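Local coordinates for protein 433aa long hypothetical phosphoribosylglycinamide formyl transferase (Pyrococcus horikoshii, PDB 2DWC) that is an ATP-grasp superfamily protein of the PurT type that binds adenosine-5'-diphosphate, at residues V226-K231 with R335-L340. Residues are numbered along the deposited sequence; the frame is centred on the assembly and turned at random.
Sequences VTTFPK and RLFPML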
loop_
_atom_site.group_PDB
_atom_site.type_symbol
_atom_site.label_atom_id
_atom_site.label_comp_id
_atom_site.label_asym_id
_atom_site.label_seq_id
_atom_site.Cartn_x
_atom_site.Cartn_y
_atom_site.Cartn_z
ATOM N N VAL B 226 -3.135 -9.637 23.858
ATOM C CA VAL B 226 -4.591 -9.485 23.739
ATOM C C VAL B 226 -5.040 -9.943 22.352
ATOM O O VAL B 226 -4.202 -10.189 21.467
ATOM C CB VAL B 226 -5.046 -8.006 23.949
ATOM C CG1 VAL B 226 -4.703 -7.563 25.340
ATOM C CG2 VAL B 226 -4.363 -7.089 22.954
ATOM N N THR B 227 -6.352 -10.077 22.151
ATOM C CA THR B 227 -6.858 -10.502 20.852
ATOM C C THR B 227 -7.858 -9.433 20.385
ATOM O O THR B 227 -8.759 -9.035 21.143
ATOM C CB THR B 227 -7.563 -11.871 20.982
ATOM O OG1 THR B 227 -6.695 -12.783 21.672
ATOM C CG2 THR B 227 -7.939 -12.425 19.583
ATOM N N THR B 228 -7.713 -8.994 19.138
ATOM C CA THR B 228 -8.544 -7.929 18.576
ATOM C C THR B 228 -9.318 -8.458 17.406
ATOM O O THR B 228 -8.827 -9.269 16.610
ATOM C CB THR B 228 -7.639 -6.719 18.203
ATOM O OG1 THR B 228 -7.031 -6.278 19.395
ATOM C CG2 THR B 228 -8.430 -5.561 17.580
ATOM N N PHE B 229 -10.570 -8.000 17.307
ATOM C CA PHE B 229 -11.481 -8.517 16.315
ATOM C C PHE B 229 -12.024 -7.594 15.264
ATOM O O PHE B 229 -12.826 -6.674 15.580
ATOM C CB PHE B 229 -12.698 -9.133 17.031
ATOM C CG PHE B 229 -12.333 -10.279 17.946
ATOM C CD1 PHE B 229 -11.929 -10.035 19.262
ATOM C CD2 PHE B 229 -12.321 -11.569 17.457
ATOM C CE1 PHE B 229 -11.514 -11.083 20.078
ATOM C CE2 PHE B 229 -11.905 -12.636 18.259
ATOM C CZ PHE B 229 -11.499 -12.388 19.575
ATOM N N PRO B 230 -11.614 -7.802 13.995
ATOM C CA PRO B 230 -12.135 -6.967 12.902
ATOM C C PRO B 230 -13.595 -7.396 12.659
ATOM O O PRO B 230 -14.052 -8.450 13.156
ATOM C CB PRO B 230 -11.291 -7.378 11.673
ATOM C CG PRO B 230 -9.984 -7.849 12.286
ATOM C CD PRO B 230 -10.444 -8.599 13.570
ATOM N N LYS B 231 -14.326 -6.632 11.853
ATOM C CA LYS B 231 -15.685 -7.051 11.537
ATOM C C LYS B 231 -15.617 -8.357 10.720
ATOM O O LYS B 231 -14.689 -8.569 9.929
ATOM C CB LYS B 231 -16.384 -5.960 10.710
ATOM C CG LYS B 231 -16.783 -4.764 11.521
ATOM C CD LYS B 231 -18.089 -5.153 12.260
ATOM C CE LYS B 231 -18.707 -4.001 12.983
ATOM N NZ LYS B 231 -20.063 -4.427 13.488
ATOM N N ARG B 335 -12.384 -6.406 22.312
ATOM C CA ARG B 335 -11.495 -5.394 21.766
ATOM C C ARG B 335 -11.697 -5.541 20.243
ATOM O O ARG B 335 -11.330 -6.560 19.645
ATOM C CB ARG B 335 -10.036 -5.686 22.151
ATOM C CG ARG B 335 -9.107 -4.467 22.079
ATOM C CD ARG B 335 -7.660 -4.856 22.430
ATOM N NE ARG B 335 -6.679 -3.750 22.502
ATOM C CZ ARG B 335 -6.024 -3.220 21.462
ATOM N NH1 ARG B 335 -6.242 -3.680 20.210
ATOM N NH2 ARG B 335 -5.113 -2.258 21.681
ATOM N N LEU B 336 -12.355 -4.544 19.642
ATOM C CA LEU B 336 -12.654 -4.591 18.226
ATOM C C LEU B 336 -11.713 -3.732 17.409
ATOM O O LEU B 336 -11.069 -2.821 17.918
ATOM C CB LEU B 336 -14.118 -4.119 17.965
ATOM C CG LEU B 336 -15.220 -4.878 18.739
ATOM C CD1 LEU B 336 -16.581 -4.422 18.220
ATOM C CD2 LEU B 336 -15.078 -6.379 18.557
ATOM N N PHE B 337 -11.638 -4.038 16.117
ATOM C CA PHE B 337 -10.821 -3.234 15.205
ATOM C C PHE B 337 -11.844 -2.564 14.259
ATOM O O PHE B 337 -12.474 -3.213 13.440
ATOM C CB PHE B 337 -9.857 -4.103 14.400
ATOM C CG PHE B 337 -8.849 -3.275 13.652
ATOM C CD1 PHE B 337 -7.770 -2.740 14.331
ATOM C CD2 PHE B 337 -9.089 -2.884 12.333
ATOM C CE1 PHE B 337 -6.937 -1.805 13.733
ATOM C CE2 PHE B 337 -8.266 -1.953 11.715
ATOM C CZ PHE B 337 -7.194 -1.407 12.407
ATOM N N PRO B 338 -11.970 -1.246 14.340
ATOM C CA PRO B 338 -12.939 -0.528 13.501
ATOM C C PRO B 338 -12.668 -0.573 12.004
ATOM O O PRO B 338 -11.553 -0.383 11.575
ATOM C CB PRO B 338 -12.858 0.905 14.039
ATOM C CG PRO B 338 -12.331 0.739 15.453
ATOM C CD PRO B 338 -11.275 -0.317 15.251
ATOM N N MET B 339 -13.713 -0.810 11.233
ATOM C CA MET B 339 -13.633 -0.848 9.775
ATOM C C MET B 339 -13.695 0.622 9.279
ATOM O O MET B 339 -14.300 1.471 9.942
ATOM C CB MET B 339 -14.846 -1.652 9.293
ATOM C CG MET B 339 -15.134 -1.667 7.833
ATOM S SD MET B 339 -16.546 -2.800 7.701
ATOM C CE MET B 339 -17.989 -1.654 8.233
ATOM N N LEU B 340 -13.059 0.940 8.145
ATOM C CA LEU B 340 -13.100 2.300 7.630
ATOM C C LEU B 340 -14.303 2.509 6.703
ATOM O O LEU B 340 -15.018 3.529 6.799
ATOM C CB LEU B 340 -11.791 2.626 6.888
ATOM C CG LEU B 340 -11.726 3.997 6.205
ATOM C CD1 LEU B 340 -11.824 5.112 7.242
ATOM C CD2 LEU B 340 -10.441 4.111 5.414
HETATM O O HOH W 1 -10.805 -9.255 22.837
HETATM O O HOH W 2 -12.908 -4.331 10.963
#
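Phe229 joins the two strands through both of its backbone polar atoms: its N donates to Arg335 O at 2.8 Å, and its O takes the N-H of Phe337 at 2.9 Å. This is parallel pairing, with Leu336 facing Phe229 across the join, but the short strand segments 226-230 and 335-337 run 44° apart and direct backbone bonding is confined to these two links. Beyond them, waters bridge the gap at each end. One donates to Thr227 O and accepts a long bond from Arg335 N; the other accepts from Lys231 N at 2.8 Å and donates to Phe337 O. On the face shared by Thr228 and Arg335, the arginine runs extended from CG to NE, crossing the threonine and bringing CD against Val226 CG2. Its NH1 gives Thr228 OG1 a bent bond of 2.8 Å (N-H...O angle 142°), tilted out of the guanidinium plane. Both ends have further partners: OG1 also bonds His218 NE2, and NH1 bonds Ile326 O. With OG1 beside the backbone N (chi1 -61°), Thr228 CG2 lies anti to that N and packs on Phe337 CB at 3.8 Å; the Phe337 ring itself meets those of His307 and Phe311. Lys231 sends its amine away to a salt bridge with Glu256. On the other face, Phe229 CB touches Leu336 CD2, and helix 253-270 covers both residues through Ala263, Lys264 and Tyr260. The pairing thus adds strand 334-337 beside strand 225-238 of the ATP-grasp domain, whose other neighbours include strand 209-219, while strand 329-331 runs antiparallel to 334-337.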